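Local coordinates for vascular protein tyrosine phosphatase 1 (Rattus norvegicus, PDB 3I36), which probably removes phosphate from phosphotyrosine residues of signalling proteins through its cytoplasmic tyrosine phosphatase domain, the part present here, at residues 48-53 with 288-293; 246-251 with 283-288. One frame throughout, in Å; residues are numbered along the deposited sequence.

Contact 1: residues 48-53 with 288-293; sequences EEYEDL and QTEDQY
Tyr-50 and Tyr-293, one from each helix, carry most of the aromatic and apolar contact. Their side chains slide past one another in opposite directions, with ring planes at 49° and centroids 5.4 Å apart, an oblique pairing. Tyr-50 CD1 lies 3.4 Å from Tyr-293 CB, while CB of Tyr-50 sits over a face of the Tyr-293 ring, offset toward its rim. With CG anti to the backbone N (chi1 -170°), Tyr-50 reaches across to the other helix, where Glu-290 CA makes a CH-pi contact 3.9 Å from the Tyr-50 ring centroid. Tyrosine suits this place: its flat face lies against Glu-290 CA while its hydroxyl reaches a backbone carbonyl, Val-287 O. Leu-53 adds its CD1 methyl, 3.6 Å from Tyr-293 CE1, a branched apolar group suited to a buried ring.

The polar contact is a single hydrogen bond: Tyr-293 OH donates to Glu-49 OE2 over 2.7 Å. The carboxylate stands perpendicular to the ring and accepts through the anti lone pair of OE2; its other oxygen is bound by Tyr-34, so this buried acid offers two oxygens to two tyrosine hydroxyls.

Capping bonds fix the start of the second helix. Thr-289 and Gln-292 form a capping box: Thr-289 OG1 accepts from Gln-292 N at 3.0 Å, and a weak bond from Thr-289 N to Gln-292 OE1 (3.3 Å) closes it. The same OE1 accepts from Gln-288 N at 2.7 Å.

The contact joins helix 28-53 to the first turn of helix 290-305, with helix 272-280 alongside: Leu-53 packs on its Tyr-273 and Val-276, Tyr-50 on Arg-280.

Contact 2: residues 246-251 with 283-288; sequences AGVGRT and RPLMVQ
The guanidinium of Arg-283 meets the phosphate-binding loop with its edge, where the carbonyls of Ala-246 and Gly-247 lie. NE donates to Gly-247 O at 2.9 Å, nearly in the guanidinium plane but 50° above the carbonyl plane; NH2 donates to Ala-246 O at 2.7 Å, in that carbonyl's plane. Val-248 CG1 approaches the group obliquely. Arginine suits the place because its chain, extended from CG to NE and turned away from its own N by a chi1 of -174°, brings several N-H groups to successive carbonyls, and NH1 has Asn-101 besides. With alanine in place of Arg-283, the carbonyls of Ala-246 and Gly-247 would probably lose these donors, and Asn-101 its NH1 partner.

Val-248 fills the centre. Its CG2 methyl touches Leu-285 CB at 3.6 Å and packs beside the amide end of Gln-288, while its CB lies 3.8 Å from Met-286 SD. The bend of Met-286 at chi2 brings SD beside Val-248, and the one at chi3 turns CE toward Val-248 O. That oxygen accepts from Val-287 N at 2.9 Å, and Met-286 CA adds a CA-H...O contact. Gly-249 N donates to a water at 2.7 Å, which makes a weak bond to Gln-288 OE1. Glycine suits Gly-247, whose phi is positive and where a CB would press on Arg-283 NH2; a CB on Gly-249 would crowd Gln-288 OE1.

Residues 246-250 are the later part of the family's P-loop, which begins around the probable nucleophile Cys-244 and runs into helix 249-267. The 283-288 loop joins helix 272-280 to helix 290-305; Thr-251, Arg-283 and Met-286 all pack on Ala-116 of strand 114-117.

In the fold
The two contacts lie about 12 Å apart, centre to centre, and share Gln-288. Along the chain contact 2 is nested inside the loop closed by contact 1: 48-53, then 246-251, then 283-288 running straight into 288-293. Contact 2 is buried near the centre of the chain, at the head of helix 249-267 beside the central mixed sheet, whereas contact 1 is farther out, among the helices. They meet where Gln-292 OE1 packs on Gly-249 CA and Tyr-293 N on Val-287 CG1, as well as through the hydroxyl of Tyr-50. Gln-288, a probable substrate-binding residue, is thus placed beside the P-loop from both contacts.

Contact 1: residues 48-53 with 288-293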
ATOM      1  N   GLU A  48     -12.806  -4.099  19.487  1.00 16.24           N
ATOM      2  CA  GLU A  48     -11.991  -4.953  20.337  1.00 20.73           C
ATOM      3  C   GLU A  48     -10.861  -5.607  19.548  1.00 18.80           C
ATOM      4  O   GLU A  48      -9.716  -5.671  20.007  1.00 15.99           O
ATOM      5  CB  GLU A  48     -12.852  -6.034  20.988  1.00 23.32           C
ATOM      6  CG  GLU A  48     -12.076  -6.934  21.934  1.00 31.92           C
ATOM      7  CD  GLU A  48     -12.978  -7.932  22.643  1.00 37.00           C
ATOM      8  OE1 GLU A  48     -13.939  -8.420  22.010  1.00 33.20           O
ATOM      9  OE2 GLU A  48     -12.729  -8.217  23.834  1.00 41.41           O
ATOM     10  N   GLU A  49     -11.186  -6.106  18.362  1.00 15.14           N
ATOM     11  CA  GLU A  49     -10.170  -6.739  17.530  1.00 17.75           C
ATOM     12  C   GLU A  49      -9.113  -5.710  17.197  1.00 19.33           C
ATOM     13  O   GLU A  49      -7.915  -5.973  17.275  1.00 16.98           O
ATOM     14  CB  GLU A  49     -10.785  -7.269  16.239  1.00 17.23           C
ATOM     15  CG  GLU A  49     -11.583  -8.524  16.428  1.00 22.26           C
ATOM     16  CD  GLU A  49     -12.213  -9.001  15.139  1.00 22.46           C
ATOM     17  OE1 GLU A  49     -13.144  -9.820  15.216  1.00 22.18           O
ATOM     18  OE2 GLU A  49     -11.779  -8.550  14.057  1.00 26.43           O
ATOM     19  N   TYR A  50      -9.574  -4.524  16.821  1.00 14.33           N
ATOM     20  CA  TYR A  50      -8.674  -3.486  16.377  1.00 17.23           C
ATOM     21  C   TYR A  50      -7.811  -2.998  17.538  1.00 18.22           C
ATOM     22  O   TYR A  50      -6.629  -2.715  17.367  1.00 18.72           O
ATOM     23  CB  TYR A  50      -9.474  -2.338  15.765  1.00 14.73           C
ATOM     24  CG  TYR A  50      -8.593  -1.349  15.076  1.00 19.52           C
ATOM     25  CD1 TYR A  50      -7.957  -1.673  13.882  1.00 13.34           C
ATOM     26  CD2 TYR A  50      -8.379  -0.095  15.624  1.00 16.27           C
ATOM     27  CE1 TYR A  50      -7.132  -0.764  13.253  1.00 15.74           C
ATOM     28  CE2 TYR A  50      -7.566   0.814  15.007  1.00 15.66           C
ATOM     29  CZ  TYR A  50      -6.940   0.474  13.826  1.00 16.96           C
ATOM     30  OH  TYR A  50      -6.135   1.389  13.229  1.00 16.72           O
ATOM     31  N   GLU A  51      -8.400  -2.922  18.726  1.00 14.81           N
ATOM     32  CA  GLU A  51      -7.650  -2.526  19.912  1.00 18.68           C
ATOM     33  C   GLU A  51      -6.586  -3.563  20.230  1.00 16.69           C
ATOM     34  O   GLU A  51      -5.478  -3.234  20.662  1.00 18.12           O
ATOM     35  CB  GLU A  51      -8.587  -2.348  21.108  1.00 18.70           C
ATOM     36  CG  GLU A  51      -7.869  -2.166  22.440  1.00 24.58           C
ATOM     37  CD  GLU A  51      -7.121  -0.845  22.542  1.00 27.97           C
ATOM     38  OE1 GLU A  51      -7.299   0.032  21.667  1.00 28.96           O
ATOM     39  OE2 GLU A  51      -6.351  -0.682  23.508  1.00 30.23           O
ATOM     40  N   ASP A  52      -6.915  -4.824  19.989  1.00 16.23           N
ATOM     41  CA  ASP A  52      -5.960  -5.918  20.197  1.00 17.36           C
ATOM     42  C   ASP A  52      -4.766  -5.813  19.271  1.00 17.46           C
ATOM     43  O   ASP A  52      -3.687  -6.317  19.572  1.00 19.00           O
ATOM     44  CB  ASP A  52      -6.639  -7.263  19.965  1.00 14.93           C
ATOM     45  CG  ASP A  52      -7.423  -7.721  21.163  1.00 27.57           C
ATOM     46  OD1 ASP A  52      -7.248  -7.127  22.250  1.00 32.41           O
ATOM     47  OD2 ASP A  52      -8.208  -8.674  21.014  1.00 28.31           O
ATOM     48  N   LEU A  53      -4.972  -5.163  18.134  1.00 14.77           N
ATOM     49  CA  LEU A  53      -3.899  -4.955  17.177  1.00 15.77           C
ATOM     50  C   LEU A  53      -3.012  -3.764  17.549  1.00 14.49           C
ATOM     51  O   LEU A  53      -1.918  -3.608  17.006  1.00 15.37           O
ATOM     52  CB  LEU A  53      -4.491  -4.733  15.787  1.00 14.31           C
ATOM     53  CG  LEU A  53      -5.101  -5.991  15.153  1.00 16.34           C
ATOM     54  CD1 LEU A  53      -5.851  -5.625  13.894  1.00 14.45           C
ATOM     55  CD2 LEU A  53      -4.012  -7.015  14.860  1.00 14.69           C
ATOM     56  N   GLN A 288      -5.004   2.134   9.641  1.00 12.55           N
ATOM     57  CA  GLN A 288      -4.578   3.098  10.632  1.00 13.23           C
ATOM     58  C   GLN A 288      -5.717   3.595  11.499  1.00 13.95           C
ATOM     59  O   GLN A 288      -5.487   4.151  12.562  1.00 18.20           O
ATOM     60  CB  GLN A 288      -3.927   4.270   9.918  1.00 16.52           C
ATOM     61  CG  GLN A 288      -3.416   5.337  10.843  1.00 21.41           C
ATOM     62  CD  GLN A 288      -2.659   6.378  10.087  1.00 25.10           C
ATOM     63  OE1 GLN A 288      -2.888   6.576   8.887  1.00 21.31           O
ATOM     64  NE2 GLN A 288      -1.723   7.036  10.763  1.00 24.95           N
ATOM     65  N   THR A 289      -6.946   3.388  11.039  1.00 14.04           N
ATOM     66  CA  THR A 289      -8.105   3.801  11.803  1.00 17.58           C
ATOM     67  C   THR A 289      -9.048   2.616  11.979  1.00 18.62           C
ATOM     68  O   THR A 289      -9.060   1.684  11.187  1.00 13.24           O
ATOM     69  CB  THR A 289      -8.868   4.961  11.109  1.00 14.62           C
ATOM     70  OG1 THR A 289      -9.498   4.470   9.919  1.00 20.11           O
ATOM     71  CG2 THR A 289      -7.912   6.073  10.735  1.00 23.14           C
ATOM     72  N   GLU A 290      -9.840   2.659  13.032  1.00 19.93           N
ATOM     73  CA  GLU A 290     -10.829   1.631  13.247  1.00 16.34           C
ATOM     74  C   GLU A 290     -11.817   1.608  12.079  1.00 15.60           C
ATOM     75  O   GLU A 290     -12.248   0.551  11.656  1.00 18.68           O
ATOM     76  CB  GLU A 290     -11.555   1.918  14.552  1.00 16.38           C
ATOM     77  CG  GLU A 290     -12.442   0.828  15.013  1.00 23.70           C
ATOM     78  CD  GLU A 290     -13.122   1.223  16.291  1.00 23.39           C
ATOM     79  OE1 GLU A 290     -12.425   1.244  17.317  1.00 24.01           O
ATOM     80  OE2 GLU A 290     -14.328   1.535  16.246  1.00 28.41           O
ATOM     81  N   ASP A 291     -12.161   2.777  11.551  1.00 20.23           N
ATOM     82  CA  ASP A 291     -13.082   2.844  10.419  1.00 19.81           C
ATOM     83  C   ASP A 291     -12.525   2.029   9.257  1.00 18.16           C
ATOM     84  O   ASP A 291     -13.246   1.276   8.595  1.00 18.38           O
ATOM     85  CB  ASP A 291     -13.301   4.299   9.967  1.00 24.56           C
ATOM     86  CG  ASP A 291     -14.008   5.148  11.014  1.00 39.31           C
ATOM     87  OD1 ASP A 291     -14.314   4.646  12.116  1.00 37.72           O
ATOM     88  OD2 ASP A 291     -14.270   6.332  10.721  1.00 49.97           O
ATOM     89  N   GLN A 292     -11.229   2.163   9.009  1.00 15.53           N
ATOM     90  CA  GLN A 292     -10.620   1.370   7.953  1.00 14.39           C
ATOM     91  C   GLN A 292     -10.743  -0.111   8.242  1.00 13.38           C
ATOM     92  O   GLN A 292     -11.007  -0.896   7.344  1.00 16.16           O
ATOM     93  CB  GLN A 292      -9.147   1.738   7.761  1.00 16.91           C
ATOM     94  CG  GLN A 292      -8.995   3.086   7.100  1.00 18.28           C
ATOM     95  CD  GLN A 292      -7.588   3.613   7.161  1.00 19.28           C
ATOM     96  OE1 GLN A 292      -6.701   2.980   7.731  1.00 17.53           O
ATOM     97  NE2 GLN A 292      -7.374   4.786   6.582  1.00 16.86           N
ATOM     98  N   TYR A 293     -10.512  -0.489   9.492  1.00 16.40           N
ATOM     99  CA  TYR A 293     -10.582  -1.891   9.869  1.00 17.24           C
ATOM    100  C   TYR A 293     -11.994  -2.431   9.669  1.00 16.40           C
ATOM    101  O   TYR A 293     -12.179  -3.552   9.207  1.00 16.27           O
ATOM    102  CB  TYR A 293     -10.163  -2.063  11.320  1.00 13.16           C
ATOM    103  CG  TYR A 293     -10.038  -3.502  11.754  1.00 17.73           C
ATOM    104  CD1 TYR A 293      -8.895  -4.226  11.472  1.00 18.60           C
ATOM    105  CD2 TYR A 293     -11.066  -4.136  12.436  1.00 15.46           C
ATOM    106  CE1 TYR A 293      -8.764  -5.534  11.863  1.00 19.61           C
ATOM    107  CE2 TYR A 293     -10.941  -5.450  12.845  1.00 18.30           C
ATOM    108  CZ  TYR A 293      -9.784  -6.145  12.545  1.00 23.66           C
ATOM    109  OH  TYR A 293      -9.632  -7.452  12.937  1.00 18.75           O
TER

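Contact 2: residues 246-251 with 283-288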
ATOM      1  N   ALA A 246       1.024   8.478   4.306  1.00 11.56           N
ATOM      2  CA  ALA A 246       1.972   7.856   5.205  1.00 12.53           C
ATOM      3  C   ALA A 246       2.300   6.427   4.747  1.00 11.35           C
ATOM      4  O   ALA A 246       3.284   5.831   5.177  1.00 12.56           O
ATOM      5  CB  ALA A 246       1.421   7.862   6.604  1.00 11.06           C
ATOM      6  N   GLY A 247       1.471   5.886   3.867  1.00 10.83           N
ATOM      7  CA  GLY A 247       1.679   4.544   3.384  1.00 10.79           C
ATOM      8  C   GLY A 247       1.294   3.530   4.444  1.00 13.16           C
ATOM      9  O   GLY A 247       1.893   2.471   4.541  1.00 11.22           O
ATOM     10  N   VAL A 248       0.303   3.857   5.262  1.00 12.53           N
ATOM     11  CA  VAL A 248      -0.127   2.899   6.271  1.00 11.98           C
ATOM     12  C   VAL A 248      -1.624   2.677   6.305  1.00 13.43           C
ATOM     13  O   VAL A 248      -2.072   1.539   6.408  1.00 14.23           O
ATOM     14  CB  VAL A 248       0.408   3.255   7.688  1.00 17.20           C
ATOM     15  CG1 VAL A 248       1.918   3.377   7.652  1.00 10.04           C
ATOM     16  CG2 VAL A 248      -0.241   4.541   8.213  1.00 14.77           C
ATOM     17  N   GLY A 249      -2.408   3.747   6.216  1.00 13.17           N
ATOM     18  CA  GLY A 249      -3.841   3.608   6.398  1.00 11.13           C
ATOM     19  C   GLY A 249      -4.517   3.048   5.165  1.00 13.00           C
ATOM     20  O   GLY A 249      -4.863   1.871   5.102  1.00 11.29           O
ATOM     21  N   ARG A 250      -4.747   3.908   4.185  1.00 10.85           N
ATOM     22  CA  ARG A 250      -5.335   3.460   2.933  1.00 11.88           C
ATOM     23  C   ARG A 250      -4.510   2.340   2.325  1.00  9.20           C
ATOM     24  O   ARG A 250      -5.039   1.363   1.800  1.00 11.67           O
ATOM     25  CB  ARG A 250      -5.388   4.631   1.973  1.00  9.46           C
ATOM     26  CG  ARG A 250      -6.285   5.724   2.469  1.00 14.04           C
ATOM     27  CD  ARG A 250      -6.277   6.889   1.515  1.00 11.09           C
ATOM     28  NE  ARG A 250      -6.910   8.043   2.143  1.00 14.25           N
ATOM     29  CZ  ARG A 250      -7.038   9.228   1.561  1.00 18.67           C
ATOM     30  NH1 ARG A 250      -7.619  10.242   2.202  1.00 15.67           N
ATOM     31  NH2 ARG A 250      -6.588   9.393   0.330  1.00 17.80           N
ATOM     32  N   THR A 251      -3.201   2.491   2.431  1.00 10.61           N
ATOM     33  CA  THR A 251      -2.273   1.513   1.887  1.00  9.18           C
ATOM     34  C   THR A 251      -2.496   0.162   2.530  1.00 12.46           C
ATOM     35  O   THR A 251      -2.621  -0.842   1.839  1.00 12.40           O
ATOM     36  CB  THR A 251      -0.833   1.982   2.096  1.00  8.36           C
ATOM     37  OG1 THR A 251      -0.580   3.063   1.192  1.00 10.32           O
ATOM     38  CG2 THR A 251       0.159   0.847   1.839  1.00  8.21           C
ATOM     39  N   ARG A 283       5.075  -2.864   9.198  1.00 10.66           N
ATOM     40  CA  ARG A 283       5.103  -1.418   9.097  1.00 10.75           C
ATOM     41  C   ARG A 283       4.106  -0.944  10.120  1.00 14.07           C
ATOM     42  O   ARG A 283       3.087  -1.590  10.325  1.00 10.72           O
ATOM     43  CB  ARG A 283       4.657  -0.992   7.704  1.00 12.70           C
ATOM     44  CG  ARG A 283       4.765   0.497   7.404  1.00 10.20           C
ATOM     45  CD  ARG A 283       4.659   0.702   5.888  1.00  8.56           C
ATOM     46  NE  ARG A 283       4.558   2.110   5.503  1.00 11.01           N
ATOM     47  CZ  ARG A 283       5.596   2.942   5.428  1.00 15.12           C
ATOM     48  NH1 ARG A 283       6.820   2.515   5.723  1.00 10.01           N
ATOM     49  NH2 ARG A 283       5.405   4.197   5.054  1.00 12.13           N
ATOM     50  N   PRO A 284       4.405   0.169  10.782  1.00 13.20           N
ATOM     51  CA  PRO A 284       3.486   0.674  11.792  1.00 10.73           C
ATOM     52  C   PRO A 284       2.167   1.060  11.170  1.00 10.30           C
ATOM     53  O   PRO A 284       2.096   1.395   9.977  1.00 10.80           O
ATOM     54  CB  PRO A 284       4.187   1.954  12.286  1.00 16.92           C
ATOM     55  CG  PRO A 284       5.134   2.312  11.188  1.00 22.13           C
ATOM     56  CD  PRO A 284       5.629   0.982  10.714  1.00 18.07           C
ATOM     57  N   LEU A 285       1.123   0.988  11.988  1.00 11.52           N
ATOM     58  CA  LEU A 285      -0.136   1.661  11.712  1.00 12.92           C
ATOM     59  C   LEU A 285      -0.907   1.124  10.516  1.00 13.85           C
ATOM     60  O   LEU A 285      -1.900   1.717  10.116  1.00 12.88           O
ATOM     61  CB  LEU A 285       0.126   3.154  11.512  1.00  9.29           C
ATOM     62  CG  LEU A 285       0.626   3.861  12.764  1.00 11.03           C
ATOM     63  CD1 LEU A 285       1.088   5.253  12.433  1.00 13.24           C
ATOM     64  CD2 LEU A 285      -0.481   3.880  13.833  1.00 14.05           C
ATOM     65  N   MET A 286      -0.449   0.026   9.924  1.00 14.24           N
ATOM     66  CA  MET A 286      -1.131  -0.504   8.749  1.00 12.66           C
ATOM     67  C   MET A 286      -2.591  -0.710   9.100  1.00 13.41           C
ATOM     68  O   MET A 286      -2.896  -1.385  10.083  1.00  9.80           O
ATOM     69  CB  MET A 286      -0.496  -1.814   8.297  1.00  9.84           C
ATOM     70  CG  MET A 286       0.998  -1.693   8.018  1.00 10.23           C
ATOM     71  SD  MET A 286       1.342  -0.342   6.871  1.00 12.78           S
ATOM     72  CE  MET A 286       0.505  -0.949   5.432  1.00 11.37           C
ATOM     73  N   VAL A 287      -3.477  -0.107   8.306  1.00 11.38           N
ATOM     74  CA  VAL A 287      -4.897  -0.016   8.634  1.00 10.99           C
ATOM     75  C   VAL A 287      -4.974   0.840   9.886  1.00 10.19           C
ATOM     76  O   VAL A 287      -4.992   0.357  11.021  1.00 11.09           O
ATOM     77  CB  VAL A 287      -5.572  -1.401   8.822  1.00 10.08           C
ATOM     78  CG1 VAL A 287      -7.095  -1.239   8.988  1.00  9.22           C
ATOM     79  CG2 VAL A 287      -5.275  -2.283   7.619  1.00 10.62           C
ATOM     80  N   GLN A 288      -5.004   2.134   9.641  1.00 12.55           N
ATOM     81  CA  GLN A 288      -4.578   3.098  10.632  1.00 13.23           C
ATOM     82  C   GLN A 288      -5.717   3.595  11.499  1.00 13.95           C
ATOM     83  O   GLN A 288      -5.487   4.151  12.562  1.00 18.20           O
ATOM     84  CB  GLN A 288      -3.927   4.270   9.918  1.00 16.52           C
ATOM     85  CG  GLN A 288      -3.416   5.337  10.843  1.00 21.41           C
ATOM     86  CD  GLN A 288      -2.659   6.378  10.087  1.00 25.10           C
ATOM     87  OE1 GLN A 288      -2.888   6.576   8.887  1.00 21.31           O
ATOM     88  NE2 GLN A 288      -1.723   7.036  10.763  1.00 24.95           N
TER
HETATM   89  O   HOH W   1      -1.512   6.250   5.736  1.00 11.38           O